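Local coordinates for BauA (Acinetobacter baumannii, PDB 6HCP), which is a TonB-dependent outer-membrane receptor that takes up ferric preacinetobactin, a siderophore complex, for iron acquisition, at residues 144-157 / 482-494. Residues are numbered along the deposited sequence; the frame is centred on the assembly and turned at random.
Sequences PSALLNGMPPAGSV and ANYIEGLTKGDQA. With C8E ((hydroxyethyloxy)tri(ethyloxy)octane), chain B.
The plug of this TonB-dependent receptor meets its barrel wall where P144, A146 and M151 lie against I485-T489 of strand 478-489. At the start of helix 146-149, A146 N donates to E486 O at 2.8 Å, and the bond is nearly straight (164°). The I485 side chain points toward the plug and lies beside the helix. Its CG1 is anti to the backbone N (chi1 -168°), and this carries CD1 to 3.9 Å from L148 CG, the two side chains crossing at about a right angle. P144 CB sits 3.4 Å from G487 N; the glycine has no side chain, and the ring rests on its backbone. In this family the plug fills the transmembrane beta-barrel, and here a short helix and loop lie against the inner wall. Farther along, M151 extends to a bend at chi3, with SD 3.8 Å from L488 CB. G155 closes a type I turn begun at P152. G155 O accepts a hydrogen bond from T489 OG1 at 2.8 Å, with the donor in the carbonyl plane. Three waters bridge the segments. One joins G150 O to L488 N, another bridges S156 O and L488 O, and a third accepts from E486 N and weakly from L147 N. R443, from strand 436-451 two places along the barrel, bonds L147 O, and D115 holds S156 OG within the plug.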
loop_
_atom_site.group_PDB
_atom_site.type_symbol
_atom_site.label_atom_id
_atom_site.label_comp_id
_atom_site.label_asym_id
_atom_site.label_seq_id
_atom_site.Cartn_x
_atom_site.Cartn_y
_atom_site.Cartn_z
ATOM N N PRO A 144 19.296 -28.270 22.881
ATOM C CA PRO A 144 19.027 -28.614 24.274
ATOM C C PRO A 144 20.241 -28.298 25.151
ATOM O O PRO A 144 21.370 -28.158 24.628
ATOM C CB PRO A 144 18.775 -30.123 24.226
ATOM C CG PRO A 144 19.507 -30.583 22.984
ATOM C CD PRO A 144 19.338 -29.448 22.000
ATOM N N SER A 145 20.007 -28.217 26.463
ATOM C CA SER A 145 21.035 -27.759 27.358
ATOM C C SER A 145 20.845 -28.288 28.788
ATOM O O SER A 145 21.070 -27.531 29.746
ATOM C CB SER A 145 21.044 -26.241 27.343
ATOM O OG SER A 145 19.824 -25.739 27.865
ATOM N N ALA A 146 20.414 -29.550 28.959
ATOM C CA ALA A 146 20.056 -30.039 30.333
ATOM C C ALA A 146 21.261 -29.955 31.292
ATOM O O ALA A 146 21.118 -29.581 32.456
ATOM C CB ALA A 146 19.493 -31.445 30.288
ATOM N N LEU A 147 22.466 -30.242 30.808
ATOM C CA LEU A 147 23.640 -30.138 31.707
ATOM C C LEU A 147 23.715 -28.719 32.281
ATOM O O LEU A 147 23.948 -28.517 33.478
ATOM C CB LEU A 147 24.944 -30.494 30.978
ATOM C CG LEU A 147 26.204 -30.119 31.764
ATOM C CD1 LEU A 147 26.258 -30.872 33.094
ATOM C CD2 LEU A 147 27.471 -30.337 30.955
ATOM N N LEU A 148 23.529 -27.730 31.407
ATOM C CA LEU A 148 23.722 -26.309 31.769
ATOM C C LEU A 148 22.553 -25.782 32.596
ATOM O O LEU A 148 22.744 -24.935 33.459
ATOM C CB LEU A 148 23.856 -25.485 30.488
ATOM C CG LEU A 148 24.873 -25.984 29.471
ATOM C CD1 LEU A 148 24.909 -25.077 28.253
ATOM C CD2 LEU A 148 26.245 -26.114 30.111
ATOM N N ASN A 149 21.327 -26.228 32.263
ATOM C CA ASN A 149 20.119 -25.524 32.667
ATOM C C ASN A 149 19.135 -26.413 33.436
ATOM O O ASN A 149 18.150 -25.907 33.955
ATOM C CB ASN A 149 19.400 -24.929 31.451
ATOM C CG ASN A 149 20.008 -23.616 31.014
ATOM O OD1 ASN A 149 20.262 -22.762 31.852
ATOM N ND2 ASN A 149 20.326 -23.492 29.736
ATOM N N GLY A 150 19.354 -27.730 33.442
ATOM C CA GLY A 150 18.360 -28.634 33.988
ATOM C C GLY A 150 17.134 -28.721 33.084
ATOM O O GLY A 150 17.235 -28.632 31.865
ATOM N N MET A 151 16.037 -29.207 33.647
ATOM C CA MET A 151 14.850 -29.422 32.882
ATOM C C MET A 151 13.877 -28.299 33.210
ATOM O O MET A 151 13.324 -28.237 34.301
ATOM C CB MET A 151 14.212 -30.776 33.222
ATOM C CG MET A 151 12.966 -31.108 32.406
ATOM S SD MET A 151 12.436 -32.819 32.705
ATOM C CE MET A 151 11.783 -32.655 34.362
ATOM N N PRO A 152 13.564 -27.400 32.257
ATOM C CA PRO A 152 12.577 -26.353 32.535
ATOM C C PRO A 152 11.160 -26.905 32.600
ATOM O O PRO A 152 10.896 -28.049 32.203
ATOM C CB PRO A 152 12.779 -25.398 31.349
ATOM C CG PRO A 152 13.205 -26.323 30.230
ATOM C CD PRO A 152 14.112 -27.350 30.895
ATOM N N PRO A 153 10.184 -26.102 33.077
ATOM C CA PRO A 153 8.897 -26.651 33.486
ATOM C C PRO A 153 8.092 -27.388 32.412
ATOM O O PRO A 153 7.372 -28.313 32.766
ATOM C CB PRO A 153 8.123 -25.405 33.944
ATOM C CG PRO A 153 9.174 -24.460 34.411
ATOM C CD PRO A 153 10.342 -24.701 33.481
ATOM N N ALA A 154 8.188 -26.978 31.131
ATOM C CA ALA A 154 7.418 -27.638 30.073
ATOM C C ALA A 154 8.248 -28.703 29.339
ATOM O O ALA A 154 7.746 -29.376 28.440
ATOM C CB ALA A 154 6.872 -26.637 29.088
ATOM N N GLY A 155 9.511 -28.874 29.726
ATOM C CA GLY A 155 10.377 -29.918 29.142
ATOM C C GLY A 155 10.643 -29.747 27.650
ATOM O O GLY A 155 10.947 -30.718 26.967
ATOM N N SER A 156 10.606 -28.506 27.130
ATOM C CA SER A 156 10.908 -28.293 25.718
ATOM C C SER A 156 12.427 -28.323 25.518
ATOM O O SER A 156 13.178 -28.049 26.461
ATOM C CB SER A 156 10.257 -27.006 25.176
ATOM O OG SER A 156 10.840 -25.846 25.747
ATOM N N VAL A 157 12.880 -28.650 24.301
ATOM C CA VAL A 157 14.291 -28.963 24.053
ATOM C C VAL A 157 14.904 -28.173 22.886
ATOM O O VAL A 157 16.082 -28.360 22.572
ATOM C CB VAL A 157 14.469 -30.480 23.816
ATOM C CG1 VAL A 157 13.950 -31.278 25.012
ATOM C CG2 VAL A 157 13.810 -30.954 22.522
ATOM N N ALA A 482 32.734 -28.324 19.069
ATOM C CA ALA A 482 31.843 -29.473 18.993
ATOM C C ALA A 482 31.207 -29.680 20.364
ATOM O O ALA A 482 31.780 -29.288 21.400
ATOM C CB ALA A 482 32.613 -30.684 18.557
ATOM N N ASN A 483 30.002 -30.262 20.376
ATOM C CA ASN A 483 29.403 -30.595 21.653
ATOM C C ASN A 483 28.547 -31.857 21.511
ATOM O O ASN A 483 28.116 -32.242 20.433
ATOM C CB ASN A 483 28.642 -29.415 22.269
ATOM C CG ASN A 483 27.372 -29.045 21.529
ATOM O OD1 ASN A 483 26.499 -29.897 21.341
ATOM N ND2 ASN A 483 27.285 -27.797 21.082
ATOM N N TYR A 484 28.364 -32.505 22.653
ATOM C CA TYR A 484 27.304 -33.469 22.868
ATOM C C TYR A 484 26.593 -33.040 24.135
ATOM O O TYR A 484 27.241 -32.796 25.158
ATOM C CB TYR A 484 27.838 -34.893 23.050
ATOM C CG TYR A 484 26.776 -35.881 23.478
ATOM C CD1 TYR A 484 26.022 -36.556 22.534
ATOM C CD2 TYR A 484 26.417 -36.015 24.810
ATOM C CE1 TYR A 484 25.002 -37.414 22.906
ATOM C CE2 TYR A 484 25.347 -36.812 25.194
ATOM C CZ TYR A 484 24.658 -37.542 24.243
ATOM O OH TYR A 484 23.606 -38.340 24.608
ATOM N N ILE A 485 25.269 -32.887 24.045
ATOM C CA ILE A 485 24.485 -32.474 25.193
ATOM C C ILE A 485 23.047 -32.975 25.002
ATOM O O ILE A 485 22.620 -33.295 23.895
ATOM C CB ILE A 485 24.591 -30.948 25.372
ATOM C CG1 ILE A 485 24.052 -30.465 26.714
ATOM C CG2 ILE A 485 23.944 -30.216 24.206
ATOM C CD1 ILE A 485 24.487 -29.055 27.079
ATOM N N GLU A 486 22.321 -33.079 26.101
ATOM C CA GLU A 486 20.994 -33.659 26.088
ATOM C C GLU A 486 19.976 -32.610 26.530
ATOM O O GLU A 486 20.322 -31.605 27.107
ATOM C CB GLU A 486 20.958 -34.893 26.993
ATOM C CG GLU A 486 21.984 -35.942 26.599
ATOM C CD GLU A 486 21.982 -37.212 27.447
ATOM O OE1 GLU A 486 21.431 -37.185 28.565
ATOM O OE2 GLU A 486 22.506 -38.244 26.945
ATOM N N GLY A 487 18.708 -32.908 26.247
ATOM C CA GLY A 487 17.579 -32.249 26.846
ATOM C C GLY A 487 16.657 -33.264 27.488
ATOM O O GLY A 487 16.625 -34.444 27.081
ATOM N N LEU A 488 15.968 -32.833 28.545
ATOM C CA LEU A 488 15.114 -33.741 29.297
ATOM C C LEU A 488 13.659 -33.285 29.202
ATOM O O LEU A 488 13.346 -32.097 29.258
ATOM C CB LEU A 488 15.581 -33.793 30.753
ATOM C CG LEU A 488 16.957 -34.426 30.994
ATOM C CD1 LEU A 488 17.290 -34.407 32.484
ATOM C CD2 LEU A 488 17.021 -35.832 30.451
ATOM N N THR A 489 12.768 -34.276 29.165
ATOM C CA THR A 489 11.336 -34.065 29.191
ATOM C C THR A 489 10.744 -35.104 30.142
ATOM O O THR A 489 11.092 -36.288 30.051
ATOM C CB THR A 489 10.727 -34.210 27.788
ATOM O OG1 THR A 489 11.451 -33.425 26.827
ATOM C CG2 THR A 489 9.256 -33.852 27.779
ATOM N N LYS A 490 9.848 -34.651 31.014
ATOM C CA LYS A 490 9.145 -35.522 31.976
ATOM C C LYS A 490 8.587 -36.727 31.225
ATOM O O LYS A 490 8.000 -36.594 30.135
ATOM C CB LYS A 490 8.005 -34.723 32.623
ATOM C CG LYS A 490 7.130 -35.496 33.592
ATOM C CD LYS A 490 6.176 -34.602 34.343
ATOM C CE LYS A 490 5.273 -33.795 33.436
ATOM N NZ LYS A 490 4.198 -34.651 32.894
ATOM N N GLY A 491 8.739 -37.914 31.812
ATOM C CA GLY A 491 8.214 -39.115 31.194
ATOM C C GLY A 491 6.692 -39.148 31.195
ATOM O O GLY A 491 6.046 -38.635 32.089
ATOM N N ASP A 492 6.129 -39.745 30.153
ATOM C CA ASP A 492 4.691 -39.984 30.074
ATOM C C ASP A 492 4.322 -41.178 30.971
ATOM O O ASP A 492 5.184 -42.024 31.322
ATOM C CB ASP A 492 4.289 -40.291 28.635
ATOM C CG ASP A 492 4.409 -39.104 27.690
ATOM O OD1 ASP A 492 4.274 -37.974 28.166
ATOM O OD2 ASP A 492 4.450 -39.346 26.474
ATOM N N GLN A 493 3.014 -41.314 31.228
ATOM C CA GLN A 493 2.474 -42.423 32.034
ATOM C C GLN A 493 1.581 -43.306 31.158
ATOM O O GLN A 493 0.749 -42.809 30.404
ATOM C CB GLN A 493 1.692 -41.902 33.236
ATOM C CG GLN A 493 1.098 -43.021 34.094
ATOM C CD GLN A 493 0.638 -42.512 35.435
ATOM O OE1 GLN A 493 0.043 -41.446 35.531
ATOM N NE2 GLN A 493 0.945 -43.243 36.497
ATOM N N ALA A 494 1.828 -44.618 31.213
ATOM C CA ALA A 494 1.070 -45.592 30.452
ATOM C C ALA A 494 -0.376 -45.582 30.948
ATOM O O ALA A 494 -0.626 -45.535 32.152
ATOM C CB ALA A 494 1.706 -46.949 30.579
HETATM C C1 C8E B . 21.716 -31.759 6.287
HETATM C C2 C8E B . 22.196 -31.717 7.724
HETATM C C3 C8E B . 23.621 -32.241 7.900
HETATM C C4 C8E B . 23.922 -32.652 9.338
HETATM C C5 C8E B . 24.449 -34.081 9.383
HETATM C C6 C8E B . 24.793 -34.496 10.806
HETATM C C7 C8E B . 25.567 -33.405 11.549
HETATM C C8 C8E B . 26.210 -33.961 12.815
HETATM O O9 C8E B . 27.160 -33.021 13.303
HETATM C C10 C8E B . 27.709 -33.419 14.566
HETATM C C11 C8E B . 29.107 -34.036 14.409
HETATM O O12 C8E B . 29.697 -34.323 15.692
HETATM C C13 C8E B . 31.126 -34.409 15.681
HETATM C C14 C8E B . 31.653 -34.206 17.095
HETATM O O15 C8E B . 30.593 -34.271 18.061
HETATM C C16 C8E B . 30.743 -35.367 18.975
HETATM C C17 C8E B . 30.721 -34.902 20.428
HETATM O O18 C8E B . 31.864 -34.091 20.744
HETATM C C19 C8E B . 32.924 -34.835 21.349
HETATM C C20 C8E B . 33.937 -33.876 21.950
HETATM O O21 C8E B . 33.241 -32.642 22.128
HETATM O O HOH W 1 23.090 -32.851 29.026
HETATM O O HOH W 2 16.427 -29.953 29.364
HETATM O O HOH W 3 13.815 -29.536 28.636
#